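Local coordinates for DUF3822 family protein (Bacteroides thetaiotaomicron VPI-5482, PDB 3HRG), which is of unknown function but has an actin-like ATPase fold, which makes nucleotide binding conceivable though unproven, at residues A[47-52]-A[125-130]; A[106-111]-A[119-124]; A[163-168]-A[214-219]; A[169-174]-A[185-190]. One frame throughout, in Å; residues are numbered along the deposited sequence.

Contact 1 (A[47-52]-A[125-130])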
loop_
_atom_site.group_PDB
_atom_site.type_symbol
_atom_site.label_atom_id
_atom_site.label_comp_id
_atom_site.label_asym_id
_atom_site.label_seq_id
_atom_site.Cartn_x
_atom_site.Cartn_y
_atom_site.Cartn_z
ATOM N N SER A 47 17.632 -9.793 5.124
ATOM C CA SER A 47 16.711 -8.833 5.732
ATOM C C SER A 47 16.353 -7.732 4.751
ATOM O O SER A 47 17.012 -7.573 3.710
ATOM C CB SER A 47 17.359 -8.140 6.934
ATOM O OG SER A 47 18.415 -7.260 6.530
ATOM N N LEU A 48 15.331 -6.971 5.132
ATOM C CA LEU A 48 14.849 -5.818 4.382
ATOM C C LEU A 48 15.964 -4.819 4.176
ATOM O O LEU A 48 16.215 -4.390 3.060
ATOM C CB LEU A 48 13.724 -5.118 5.157
ATOM C CG LEU A 48 13.146 -3.809 4.588
ATOM C CD1 LEU A 48 12.636 -4.024 3.188
ATOM C CD2 LEU A 48 12.026 -3.252 5.493
ATOM N N THR A 49 16.640 -4.493 5.275
ATOM C CA THR A 49 17.725 -3.501 5.311
ATOM C C THR A 49 18.937 -3.947 4.489
ATOM O O THR A 49 19.532 -3.121 3.768
ATOM C CB THR A 49 18.133 -3.214 6.760
ATOM O OG1 THR A 49 16.954 -2.898 7.508
ATOM C CG2 THR A 49 19.117 -2.053 6.837
ATOM N N ALA A 50 19.291 -5.243 4.580
ATOM C CA ALA A 50 20.420 -5.783 3.810
ATOM C C ALA A 50 20.111 -5.727 2.316
ATOM O O ALA A 50 20.991 -5.403 1.516
ATOM C CB ALA A 50 20.818 -7.228 4.271
ATOM N N ASN A 51 18.869 -6.031 1.940
ATOM C CA ASN A 51 18.457 -5.916 0.534
ATOM C C ASN A 51 18.526 -4.470 0.074
ATOM O O ASN A 51 18.967 -4.207 -1.049
ATOM C CB ASN A 51 17.070 -6.497 0.299
ATOM C CG ASN A 51 17.086 -8.012 0.098
ATOM O OD1 ASN A 51 17.498 -8.482 -0.950
ATOM N ND2 ASN A 51 16.554 -8.764 1.055
ATOM N N LEU A 52 18.076 -3.552 0.936
ATOM C CA LEU A 52 18.094 -2.126 0.629
ATOM C C LEU A 52 19.532 -1.618 0.427
ATOM O O LEU A 52 19.807 -0.906 -0.540
ATOM C CB LEU A 52 17.357 -1.351 1.737
ATOM C CG LEU A 52 17.020 0.130 1.581
ATOM C CD1 LEU A 52 16.131 0.321 0.404
ATOM C CD2 LEU A 52 16.331 0.630 2.847
ATOM N N LYS A 125 13.365 -0.149 12.100
ATOM C CA LYS A 125 14.232 0.971 12.488
ATOM C C LYS A 125 15.549 1.043 11.715
ATOM O O LYS A 125 16.002 2.125 11.400
ATOM C CB LYS A 125 14.503 0.948 13.989
ATOM C CG LYS A 125 15.365 2.069 14.499
ATOM C CD LYS A 125 15.307 2.140 16.048
ATOM C CE LYS A 125 16.242 3.232 16.586
ATOM N NZ LYS A 125 16.182 3.362 18.092
ATOM N N SER A 126 16.180 -0.100 11.470
ATOM C CA SER A 126 17.413 -0.147 10.684
ATOM C C SER A 126 17.150 0.407 9.272
ATOM O O SER A 126 17.970 1.141 8.712
ATOM C CB SER A 126 17.916 -1.580 10.555
ATOM O OG SER A 126 18.237 -2.113 11.815
ATOM N N THR A 127 16.002 0.037 8.715
ATOM C CA THR A 127 15.572 0.517 7.391
ATOM C C THR A 127 15.354 2.037 7.412
ATOM O O THR A 127 15.857 2.743 6.522
ATOM C CB THR A 127 14.331 -0.247 6.886
ATOM O OG1 THR A 127 14.738 -1.561 6.508
ATOM C CG2 THR A 127 13.733 0.425 5.668
ATOM N N TYR A 128 14.623 2.522 8.412
ATOM C CA TYR A 128 14.403 3.964 8.580
ATOM C C TYR A 128 15.718 4.752 8.720
ATOM O O TYR A 128 15.908 5.770 8.071
ATOM C CB TYR A 128 13.480 4.264 9.789
ATOM C CG TYR A 128 13.455 5.747 10.066
ATOM C CD1 TYR A 128 12.687 6.590 9.274
ATOM C CD2 TYR A 128 14.262 6.313 11.038
ATOM C CE1 TYR A 128 12.687 7.975 9.474
ATOM C CE2 TYR A 128 14.282 7.692 11.229
ATOM C CZ TYR A 128 13.474 8.505 10.437
ATOM O OH TYR A 128 13.463 9.871 10.610
ATOM N N THR A 129 16.620 4.284 9.570
ATOM C CA THR A 129 17.920 4.935 9.789
ATOM C C THR A 129 18.690 5.034 8.491
ATOM O O THR A 129 19.232 6.073 8.160
ATOM C CB THR A 129 18.734 4.141 10.818
ATOM O OG1 THR A 129 17.957 4.044 12.030
ATOM C CG2 THR A 129 20.103 4.791 11.111
ATOM N N PHE A 130 18.699 3.947 7.732
ATOM C CA PHE A 130 19.409 3.951 6.476
ATOM C C PHE A 130 18.784 4.946 5.500
ATOM O O PHE A 130 19.499 5.731 4.905
ATOM C CB PHE A 130 19.460 2.562 5.851
ATOM C CG PHE A 130 20.137 2.544 4.520
ATOM C CD1 PHE A 130 21.511 2.597 4.435
ATOM C CD2 PHE A 130 19.392 2.531 3.355
ATOM C CE1 PHE A 130 22.148 2.610 3.211
ATOM C CE2 PHE A 130 20.016 2.538 2.116
ATOM C CZ PHE A 130 21.391 2.578 2.040
#

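Contact 2 (A[106-111]-A[119-124])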
loop_
_atom_site.group_PDB
_atom_site.type_symbol
_atom_site.label_atom_id
_atom_site.label_comp_id
_atom_site.label_asym_id
_atom_site.label_seq_id
_atom_site.Cartn_x
_atom_site.Cartn_y
_atom_site.Cartn_z
ATOM N N ILE A 106 9.867 1.372 14.410
ATOM C CA ILE A 106 9.472 2.754 14.649
ATOM C C ILE A 106 7.996 2.879 14.205
ATOM O O ILE A 106 7.616 2.331 13.161
ATOM C CB ILE A 106 10.364 3.734 13.859
ATOM C CG1 ILE A 106 11.762 3.770 14.465
ATOM C CG2 ILE A 106 9.805 5.143 13.863
ATOM C CD1 ILE A 106 12.689 4.683 13.679
ATOM N N VAL A 107 7.182 3.582 14.979
ATOM C CA VAL A 107 5.780 3.815 14.628
ATOM C C VAL A 107 5.621 5.238 14.067
ATOM O O VAL A 107 6.036 6.203 14.702
ATOM C CB VAL A 107 4.872 3.597 15.815
ATOM C CG1 VAL A 107 3.408 3.935 15.420
ATOM C CG2 VAL A 107 4.998 2.139 16.333
HETATM N N MSE A 108 5.032 5.341 12.871
HETATM C CA MSE A 108 4.784 6.598 12.180
HETATM C C MSE A 108 3.303 6.668 11.858
HETATM O O MSE A 108 2.586 5.707 12.092
HETATM C CB MSE A 108 5.531 6.614 10.865
HETATM C CG MSE A 108 6.948 6.115 10.947
HETATM SE SE MSE A 108 7.878 6.484 9.319
HETATM C CE MSE A 108 7.954 8.441 9.525
ATOM N N TYR A 109 2.852 7.797 11.338
ATOM C CA TYR A 109 1.469 7.912 10.924
ATOM C C TYR A 109 1.282 8.929 9.794
ATOM O O TYR A 109 2.043 9.877 9.681
ATOM C CB TYR A 109 0.553 8.266 12.095
ATOM C CG TYR A 109 0.751 9.617 12.664
ATOM C CD1 TYR A 109 0.063 10.712 12.151
ATOM C CD2 TYR A 109 1.633 9.837 13.713
ATOM C CE1 TYR A 109 0.253 11.995 12.671
ATOM C CE2 TYR A 109 1.799 11.092 14.252
ATOM C CZ TYR A 109 1.110 12.169 13.712
ATOM O OH TYR A 109 1.281 13.432 14.234
ATOM N N ASN A 110 0.264 8.683 8.972
ATOM C CA ASN A 110 -0.168 9.573 7.930
ATOM C C ASN A 110 -1.610 10.014 8.179
ATOM O O ASN A 110 -2.486 9.174 8.355
ATOM C CB ASN A 110 -0.215 8.885 6.591
ATOM C CG ASN A 110 1.116 8.296 6.153
ATOM O OD1 ASN A 110 1.116 7.213 5.570
ATOM N ND2 ASN A 110 2.231 8.987 6.404
ATOM N N ILE A 111 -1.850 11.316 8.126
ATOM C CA ILE A 111 -3.173 11.851 8.229
ATOM C C ILE A 111 -3.755 12.020 6.807
ATOM O O ILE A 111 -3.142 12.666 5.950
ATOM C CB ILE A 111 -3.184 13.214 8.932
ATOM C CG1 ILE A 111 -2.668 13.057 10.355
ATOM C CG2 ILE A 111 -4.643 13.805 8.957
ATOM C CD1 ILE A 111 -2.423 14.389 11.097
ATOM N N ILE A 119 -3.672 6.637 9.289
ATOM C CA ILE A 119 -3.074 5.328 9.182
ATOM C C ILE A 119 -1.787 5.386 10.021
ATOM O O ILE A 119 -0.908 6.217 9.742
ATOM C CB ILE A 119 -2.699 4.971 7.735
ATOM C CG1 ILE A 119 -3.956 4.917 6.839
ATOM C CG2 ILE A 119 -1.915 3.603 7.690
ATOM C CD1 ILE A 119 -4.906 3.786 7.183
ATOM N N ILE A 120 -1.732 4.551 11.070
ATOM C CA ILE A 120 -0.592 4.405 11.969
ATOM C C ILE A 120 0.126 3.159 11.458
ATOM O O ILE A 120 -0.521 2.148 11.221
ATOM C CB ILE A 120 -1.009 4.246 13.425
ATOM C CG1 ILE A 120 -1.964 5.363 13.874
ATOM C CG2 ILE A 120 0.231 4.222 14.293
ATOM C CD1 ILE A 120 -2.665 5.094 15.274
ATOM N N PHE A 121 1.442 3.247 11.233
ATOM C CA PHE A 121 2.178 2.147 10.593
ATOM C C PHE A 121 3.603 1.979 11.138
ATOM O O PHE A 121 4.242 2.914 11.584
ATOM C CB PHE A 121 2.190 2.331 9.054
ATOM C CG PHE A 121 2.997 3.511 8.557
ATOM C CD1 PHE A 121 2.451 4.793 8.518
ATOM C CD2 PHE A 121 4.307 3.343 8.108
ATOM C CE1 PHE A 121 3.193 5.886 8.053
ATOM C CE2 PHE A 121 5.047 4.434 7.644
ATOM C CZ PHE A 121 4.476 5.705 7.609
ATOM N N GLY A 122 4.080 0.751 11.085
ATOM C CA GLY A 122 5.406 0.448 11.578
ATOM C C GLY A 122 6.406 0.386 10.442
ATOM O O GLY A 122 6.058 0.061 9.301
ATOM N N ILE A 123 7.645 0.708 10.758
ATOM C CA ILE A 123 8.728 0.581 9.800
ATOM C C ILE A 123 9.941 0.053 10.565
ATOM O O ILE A 123 10.197 0.449 11.723
ATOM C CB ILE A 123 9.040 1.921 9.087
ATOM C CG1 ILE A 123 10.107 1.739 7.988
ATOM C CG2 ILE A 123 9.506 2.987 10.099
ATOM C CD1 ILE A 123 10.400 3.047 7.235
ATOM N N ASP A 124 10.678 -0.871 9.960
ATOM C CA ASP A 124 11.871 -1.398 10.604
ATOM C C ASP A 124 12.833 -0.226 10.891
ATOM O O ASP A 124 13.087 0.597 10.003
ATOM C CB ASP A 124 12.505 -2.430 9.700
ATOM C CG ASP A 124 13.800 -2.924 10.232
ATOM O OD1 ASP A 124 13.847 -3.598 11.313
ATOM O OD2 ASP A 124 14.783 -2.600 9.577
#

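Contact 3 (A[163-168]-A[214-219])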
loop_
_atom_site.group_PDB
_atom_site.type_symbol
_atom_site.label_atom_id
_atom_site.label_comp_id
_atom_site.label_asym_id
_atom_site.label_seq_id
_atom_site.Cartn_x
_atom_site.Cartn_y
_atom_site.Cartn_z
HETATM N N MSE A 163 -15.672 -3.320 -1.857
HETATM C CA MSE A 163 -14.543 -3.899 -1.160
HETATM C C MSE A 163 -13.398 -3.963 -2.163
HETATM O O MSE A 163 -13.550 -4.587 -3.231
HETATM C CB MSE A 163 -14.853 -5.335 -0.676
HETATM C CG MSE A 163 -13.654 -5.976 -0.013
HETATM SE SE MSE A 163 -14.018 -7.738 0.751
HETATM C CE MSE A 163 -15.261 -7.240 2.098
ATOM N N TYR A 164 -12.278 -3.328 -1.843
ATOM C CA TYR A 164 -11.062 -3.345 -2.685
ATOM C C TYR A 164 -10.045 -4.181 -1.932
ATOM O O TYR A 164 -9.766 -3.894 -0.785
ATOM C CB TYR A 164 -10.501 -1.948 -2.955
ATOM C CG TYR A 164 -11.439 -1.101 -3.759
ATOM C CD1 TYR A 164 -11.401 -1.124 -5.148
ATOM C CD2 TYR A 164 -12.379 -0.292 -3.141
ATOM C CE1 TYR A 164 -12.277 -0.363 -5.907
ATOM C CE2 TYR A 164 -13.271 0.494 -3.909
ATOM C CZ TYR A 164 -13.223 0.432 -5.274
ATOM O OH TYR A 164 -14.074 1.200 -6.033
ATOM N N ALA A 165 -9.538 -5.237 -2.568
ATOM C CA ALA A 165 -8.568 -6.139 -1.979
ATOM C C ALA A 165 -7.289 -6.120 -2.798
ATOM O O ALA A 165 -7.328 -6.385 -4.017
ATOM C CB ALA A 165 -9.151 -7.563 -1.922
ATOM N N SER A 166 -6.178 -5.777 -2.139
ATOM C CA SER A 166 -4.861 -5.728 -2.738
ATOM C C SER A 166 -4.150 -6.976 -2.216
ATOM O O SER A 166 -3.801 -7.086 -1.027
ATOM C CB SER A 166 -4.117 -4.484 -2.340
ATOM O OG SER A 166 -2.848 -4.465 -2.928
ATOM N N VAL A 167 -3.934 -7.916 -3.108
ATOM C CA VAL A 167 -3.345 -9.186 -2.748
ATOM C C VAL A 167 -1.817 -9.140 -2.870
ATOM O O VAL A 167 -1.281 -8.736 -3.906
ATOM C CB VAL A 167 -3.920 -10.275 -3.649
ATOM C CG1 VAL A 167 -3.311 -11.631 -3.300
ATOM C CG2 VAL A 167 -5.443 -10.288 -3.537
ATOM N N ARG A 168 -1.128 -9.502 -1.796
ATOM C CA ARG A 168 0.324 -9.587 -1.775
ATOM C C ARG A 168 0.668 -11.055 -1.545
ATOM O O ARG A 168 -0.216 -11.859 -1.290
ATOM C CB ARG A 168 0.947 -8.639 -0.738
ATOM C CG ARG A 168 0.634 -7.177 -1.084
ATOM C CD ARG A 168 1.248 -6.147 -0.148
ATOM N NE ARG A 168 0.673 -6.144 1.207
ATOM C CZ ARG A 168 1.204 -6.717 2.285
ATOM N NH1 ARG A 168 2.364 -7.374 2.238
ATOM N NH2 ARG A 168 0.561 -6.625 3.447
ATOM N N ASP A 214 -23.502 -5.353 -3.677
ATOM C CA ASP A 214 -22.129 -4.861 -3.393
ATOM C C ASP A 214 -21.030 -5.523 -4.220
ATOM O O ASP A 214 -21.205 -6.612 -4.720
ATOM C CB ASP A 214 -21.921 -4.823 -1.880
ATOM C CG ASP A 214 -22.970 -3.966 -1.189
ATOM O OD1 ASP A 214 -23.428 -2.974 -1.765
ATOM O OD2 ASP A 214 -23.346 -4.257 -0.049
ATOM N N GLU A 215 -19.880 -4.856 -4.308
ATOM C CA GLU A 215 -18.830 -5.317 -5.209
ATOM C C GLU A 215 -17.491 -5.573 -4.585
ATOM O O GLU A 215 -17.079 -4.863 -3.678
ATOM C CB GLU A 215 -18.637 -4.281 -6.350
ATOM C CG GLU A 215 -19.895 -4.051 -7.196
ATOM C CD GLU A 215 -19.736 -3.029 -8.334
ATOM O OE1 GLU A 215 -18.649 -2.422 -8.529
ATOM O OE2 GLU A 215 -20.735 -2.835 -9.043
ATOM N N LEU A 216 -16.817 -6.602 -5.116
ATOM C CA LEU A 216 -15.462 -6.958 -4.728
ATOM C C LEU A 216 -14.571 -6.680 -5.937
ATOM O O LEU A 216 -14.837 -7.201 -7.050
ATOM C CB LEU A 216 -15.335 -8.429 -4.312
ATOM C CG LEU A 216 -13.914 -8.942 -4.128
ATOM C CD1 LEU A 216 -13.160 -8.078 -3.073
ATOM C CD2 LEU A 216 -13.909 -10.448 -3.770
ATOM N N HIS A 217 -13.535 -5.880 -5.720
ATOM C CA HIS A 217 -12.536 -5.515 -6.726
ATOM C C HIS A 217 -11.159 -6.014 -6.251
ATOM O O HIS A 217 -10.700 -5.687 -5.160
ATOM C CB HIS A 217 -12.549 -4.010 -6.965
ATOM C CG HIS A 217 -13.841 -3.498 -7.528
ATOM N ND1 HIS A 217 -13.976 -3.131 -8.844
ATOM C CD2 HIS A 217 -15.056 -3.298 -6.954
ATOM C CE1 HIS A 217 -15.222 -2.729 -9.068
ATOM N NE2 HIS A 217 -15.900 -2.821 -7.937
ATOM N N LEU A 218 -10.520 -6.834 -7.069
ATOM C CA LEU A 218 -9.243 -7.452 -6.723
ATOM C C LEU A 218 -8.085 -6.928 -7.554
ATOM O O LEU A 218 -8.237 -6.656 -8.755
ATOM C CB LEU A 218 -9.347 -8.966 -6.961
ATOM C CG LEU A 218 -10.353 -9.744 -6.131
ATOM C CD1 LEU A 218 -10.565 -11.135 -6.705
ATOM C CD2 LEU A 218 -9.889 -9.804 -4.695
ATOM N N THR A 219 -6.935 -6.766 -6.911
ATOM C CA THR A 219 -5.734 -6.358 -7.600
ATOM C C THR A 219 -4.520 -6.991 -6.920
ATOM O O THR A 219 -4.623 -7.466 -5.785
ATOM C CB THR A 219 -5.609 -4.820 -7.689
ATOM O OG1 THR A 219 -4.523 -4.509 -8.580
ATOM C CG2 THR A 219 -5.384 -4.191 -6.347
#

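Contact 4 (A[169-174]-A[185-190])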
loop_
_atom_site.group_PDB
_atom_site.type_symbol
_atom_site.label_atom_id
_atom_site.label_comp_id
_atom_site.label_asym_id
_atom_site.label_seq_id
_atom_site.Cartn_x
_atom_site.Cartn_y
_atom_site.Cartn_z
ATOM N N LYS A 169 1.943 -11.389 -1.672
ATOM C CA LYS A 169 2.357 -12.794 -1.559
ATOM C C LYS A 169 1.992 -13.435 -0.202
ATOM O O LYS A 169 1.474 -14.555 -0.199
ATOM C CB LYS A 169 3.841 -12.963 -1.869
ATOM C CG LYS A 169 4.236 -14.401 -2.122
ATOM C CD LYS A 169 5.680 -14.491 -2.556
ATOM C CE LYS A 169 6.083 -15.928 -2.852
ATOM N NZ LYS A 169 7.567 -16.018 -3.057
ATOM N N ASP A 170 2.186 -12.725 0.901
ATOM C CA ASP A 170 1.890 -13.283 2.238
ATOM C C ASP A 170 0.748 -12.576 3.005
ATOM O O ASP A 170 0.525 -12.850 4.184
ATOM C CB ASP A 170 3.196 -13.323 3.053
ATOM C CG ASP A 170 4.262 -14.221 2.419
ATOM O OD1 ASP A 170 3.915 -15.182 1.686
ATOM O OD2 ASP A 170 5.463 -13.985 2.667
ATOM N N ALA A 171 -0.017 -11.725 2.321
ATOM C CA ALA A 171 -1.105 -11.025 2.952
ATOM C C ALA A 171 -2.080 -10.434 1.960
ATOM O O ALA A 171 -1.743 -10.230 0.797
ATOM C CB ALA A 171 -0.559 -9.895 3.853
ATOM N N ILE A 172 -3.273 -10.152 2.451
ATOM C CA ILE A 172 -4.314 -9.491 1.667
ATOM C C ILE A 172 -4.702 -8.214 2.459
ATOM O O ILE A 172 -4.902 -8.279 3.682
ATOM C CB ILE A 172 -5.481 -10.445 1.378
ATOM C CG1 ILE A 172 -6.391 -9.876 0.282
ATOM C CG2 ILE A 172 -6.229 -10.832 2.704
ATOM C CD1 ILE A 172 -7.325 -10.916 -0.336
ATOM N N ASP A 173 -4.666 -7.065 1.788
ATOM C CA ASP A 173 -5.013 -5.760 2.362
ATOM C C ASP A 173 -6.421 -5.466 1.870
ATOM O O ASP A 173 -6.669 -5.511 0.647
ATOM C CB ASP A 173 -4.014 -4.666 1.910
ATOM C CG ASP A 173 -2.552 -4.990 2.259
ATOM O OD1 ASP A 173 -2.308 -5.715 3.239
ATOM O OD2 ASP A 173 -1.619 -4.536 1.524
ATOM N N ILE A 174 -7.348 -5.236 2.799
ATOM C CA ILE A 174 -8.760 -5.030 2.477
ATOM C C ILE A 174 -9.204 -3.627 2.874
ATOM O O ILE A 174 -8.996 -3.209 4.020
ATOM C CB ILE A 174 -9.641 -6.083 3.137
ATOM C CG1 ILE A 174 -9.198 -7.493 2.734
ATOM C CG2 ILE A 174 -11.138 -5.853 2.813
ATOM C CD1 ILE A 174 -9.985 -8.615 3.390
ATOM N N ALA A 185 -10.235 -0.731 7.061
ATOM C CA ALA A 185 -8.926 -0.946 6.417
ATOM C C ALA A 185 -8.133 -1.910 7.300
ATOM O O ALA A 185 -7.799 -1.566 8.434
ATOM C CB ALA A 185 -8.186 0.337 6.270
ATOM N N ASN A 186 -7.891 -3.123 6.827
ATOM C CA ASN A 186 -7.074 -4.065 7.605
ATOM C C ASN A 186 -6.364 -5.040 6.675
ATOM O O ASN A 186 -6.703 -5.168 5.498
ATOM C CB ASN A 186 -7.887 -4.824 8.671
ATOM C CG ASN A 186 -6.990 -5.478 9.725
ATOM O OD1 ASN A 186 -5.952 -4.939 10.060
ATOM N ND2 ASN A 186 -7.380 -6.637 10.225
ATOM N N SER A 187 -5.342 -5.674 7.215
ATOM C CA SER A 187 -4.556 -6.624 6.479
ATOM C C SER A 187 -4.530 -7.939 7.239
ATOM O O SER A 187 -4.466 -7.935 8.481
ATOM C CB SER A 187 -3.165 -6.103 6.286
ATOM O OG SER A 187 -2.386 -6.999 5.516
ATOM N N PHE A 188 -4.570 -9.043 6.496
ATOM C CA PHE A 188 -4.581 -10.380 7.083
ATOM C C PHE A 188 -3.518 -11.249 6.437
ATOM O O PHE A 188 -3.392 -11.313 5.191
ATOM C CB PHE A 188 -5.955 -11.031 6.892
ATOM C CG PHE A 188 -7.117 -10.183 7.360
ATOM C CD1 PHE A 188 -7.658 -9.197 6.536
ATOM C CD2 PHE A 188 -7.681 -10.377 8.624
ATOM C CE1 PHE A 188 -8.752 -8.400 6.962
ATOM C CE2 PHE A 188 -8.769 -9.588 9.060
ATOM C CZ PHE A 188 -9.303 -8.599 8.224
ATOM N N GLU A 189 -2.783 -11.955 7.286
ATOM C CA GLU A 189 -1.738 -12.841 6.842
ATOM C C GLU A 189 -2.396 -14.041 6.171
ATOM O O GLU A 189 -3.295 -14.681 6.745
ATOM C CB GLU A 189 -0.894 -13.308 8.014
ATOM C CG GLU A 189 0.324 -14.123 7.604
ATOM C CD GLU A 189 1.299 -14.391 8.741
ATOM O OE1 GLU A 189 1.122 -13.861 9.871
ATOM O OE2 GLU A 189 2.260 -15.137 8.484
ATOM N N CYS A 190 -1.986 -14.307 4.938
ATOM C CA CYS A 190 -2.485 -15.431 4.201
ATOM C C CYS A 190 -1.619 -15.587 2.973
ATOM O O CYS A 190 -1.182 -14.597 2.381
ATOM C CB CYS A 190 -3.970 -15.324 3.843
ATOM S SG CYS A 190 -4.609 -13.892 3.135
#

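Contact 1 (A[47-52]-A[125-130])
Two helices packed beside the first five-stranded sheet of the actin-like fold, 48-58 and 125-134, begin close together and meet first through T49 and T127. Their axes are 9.1 Å apart here and run only 28° from parallel. The two side chains slide past each other in opposite directions, and T49 OG1 meets T127 OG1 at 2.8 Å in a hydrogen bond in which either may donate. Both oxygens stand beside their own backbone N, anti to the carbonyl carbon (chi1 -51° and -73°), which brings them together between the helices. Threonine suits both sites: T49 also lays OG1 against S126 CB at 3.5 Å, and T127 offers a methyl to L52. T127 N is held by D124, the N-cap of its helix. S47 is the N-cap of the other helix, its OG accepting from A50 N at 2.9 Å. One turn further along, the hydroxyls give way to hydrocarbon: L52 also packs on L17 of strand 12-17, and F130 meets the F56 ring edge-to-face. L52 is modelled twice; in one conformer its CD2 touches T127 CG2 at 3.8 Å and approaches the F130 ring obliquely, 3.6 Å from L52 CD2 to F130 CD2.

Contact 2 (A[106-111]-A[119-124])
N110 OD1 is gripped by two donors from beyond the hairpin, S142 N and T145 OG1, while its ND2 gives a hydrogen bond to F140 O. Pairing both ends of the amide makes a buried asparagine acceptable here. Held in this way, the amide crosses the F121 ring obliquely, N110 OD1 3.5 Å from F121 CE1, with amide and ring planes 40° apart. The ring reaches back over the partner strand because its CG sits between the backbone N and the carbonyl carbon (chi1 68°). M108, a selenomethionine modelled twice, in the conformer described puts CB over one face of the ring, 3.5 Å from F121 CZ, and SE obliquely beside it. The backbone ladder is regular, M108 N reaching F121 O at 2.9 Å in an almost straight bond. On the other face of the sheet V107 CG1 presses on I120 CG2 at 3.4 Å, shorter than usual van der Waals contact, and both residues touch F95 of helix 91-96. G122, opposite V107, lies in a non-hydrogen-bonded pair whose CA atoms are 4.6 Å apart. The arrangement is an antiparallel beta hairpin bearing a Met-aromatic contact, within a three-stranded sheet.

Contact 3 (A[163-168]-A[214-219])
The rings of Y164 and H217 lie side by side on one face of the sheet and point the same way, near parallel at 28° but slid so far that they barely overlap, with centroids 5.1 Å apart. Most of the touching is done by H217 CB, which meets the tyrosine ring obliquely, 3.6 Å from Y164 CD1. F151 stacks on Y164 and F240 meets H217, extending the aromatic layer. The imidazole has M163 O at its edge, near the ring plane, and also at the edge its NE2 donates to E215 OE1 at 2.8 Å, within 10° of the plane and on the anti side of the carboxylate; E215 is modelled twice, so this holds for one conformer. Strands 162-167 and 215-220 are parallel neighbours in the five-stranded sheet of the second half of the actin-like fold, and their ladder is tight, with H217 N bound to M163 O at 2.8 Å and A165 N to H217 O at 2.9 Å. On the other face M163, A165, L216 and L218 are apolar, and M163 and A165 pack against helix 193-206. A165, small enough to sit against both L200 and I172, sets CB 3.6 Å from L218 CD2. M163, a selenomethionine, runs extended to SE and bends only at its last torsion, with CG touching L216 CD1 at 3.7 Å; V203 and W204 are its helix neighbours. Further on, T219 gives OG1 to P244 O and sets CG2 near A165 O, 3.7 Å away.

Contact 4 (A[169-174]-A[185-190])
The tight side of this contact is the buried pair of D173 and S187, set against a looser end at K169, D170 and E189. S187 OG donates to D173 OD1 at 2.6 Å, arriving nearly along the axis of the C-O bond. The serine hydroxyl is placed by a torsion that swings it opposite its own backbone N (chi1 -178°), and D173 OD2 is meanwhile taken by R168 in a salt bridge. Two partners thus share one buried carboxylate, which would probably keep it ionised. Serine offers a short hydroxyl donor here and also touches K76 and F78. The reverse face is packed with hydrocarbon. The I174 and F188 side chains cross at about a right angle, I174 CD1 lying 3.8 Å from F188 CE1, oblique to the ring, while Y199 stacks on F188; I172 sets CG2 against C190 SG at 3.5 Å, and its other neighbours are A165, V167 and L200. The strands are tied in antiparallel register, I174 N meeting N186 O at 2.8 Å and F188 N meeting I172 O at 2.9 Å. Towards residues 169 and 170 the order slackens: K169 and E189 are exposed, and in one conformer of D170 its OD2 stays 6.7 Å from E189 OE2. Near this end R168 bonds an unidentified molecule, probably from the crystallisation liquor, so a role in nucleotide binding is not established. The turn from strand 162-167 into 171-178 is placed like a phosphate-binding hairpin of actin-like ATPases, and 171-178 with 181-189 forms the next beta hairpin of that fold.

In the fold
Contacts 1 and 2 belong to one half of the molecule and contacts 3 and 4 to the other, with contacts 1 and 3 on opposite sides of the chain's centre, about 30 Å apart between their centres. Strand 117-124 runs straight into helix 125-134, so contact 2 is nested within contact 1 and I106 packs on Y128. Contacts 3 and 4 share one sheet, where strands 162-167 and 171-178 are neighbours and R168 bridges to D173. Contacts 2 and 3 are the more buried; contacts 1 and 4 are partly buried. Chemistry follows: side chains alone join the helices of contact 1, whereas backbone ladders, antiparallel in contacts 2 and 4 and parallel in contact 3, carry the rest.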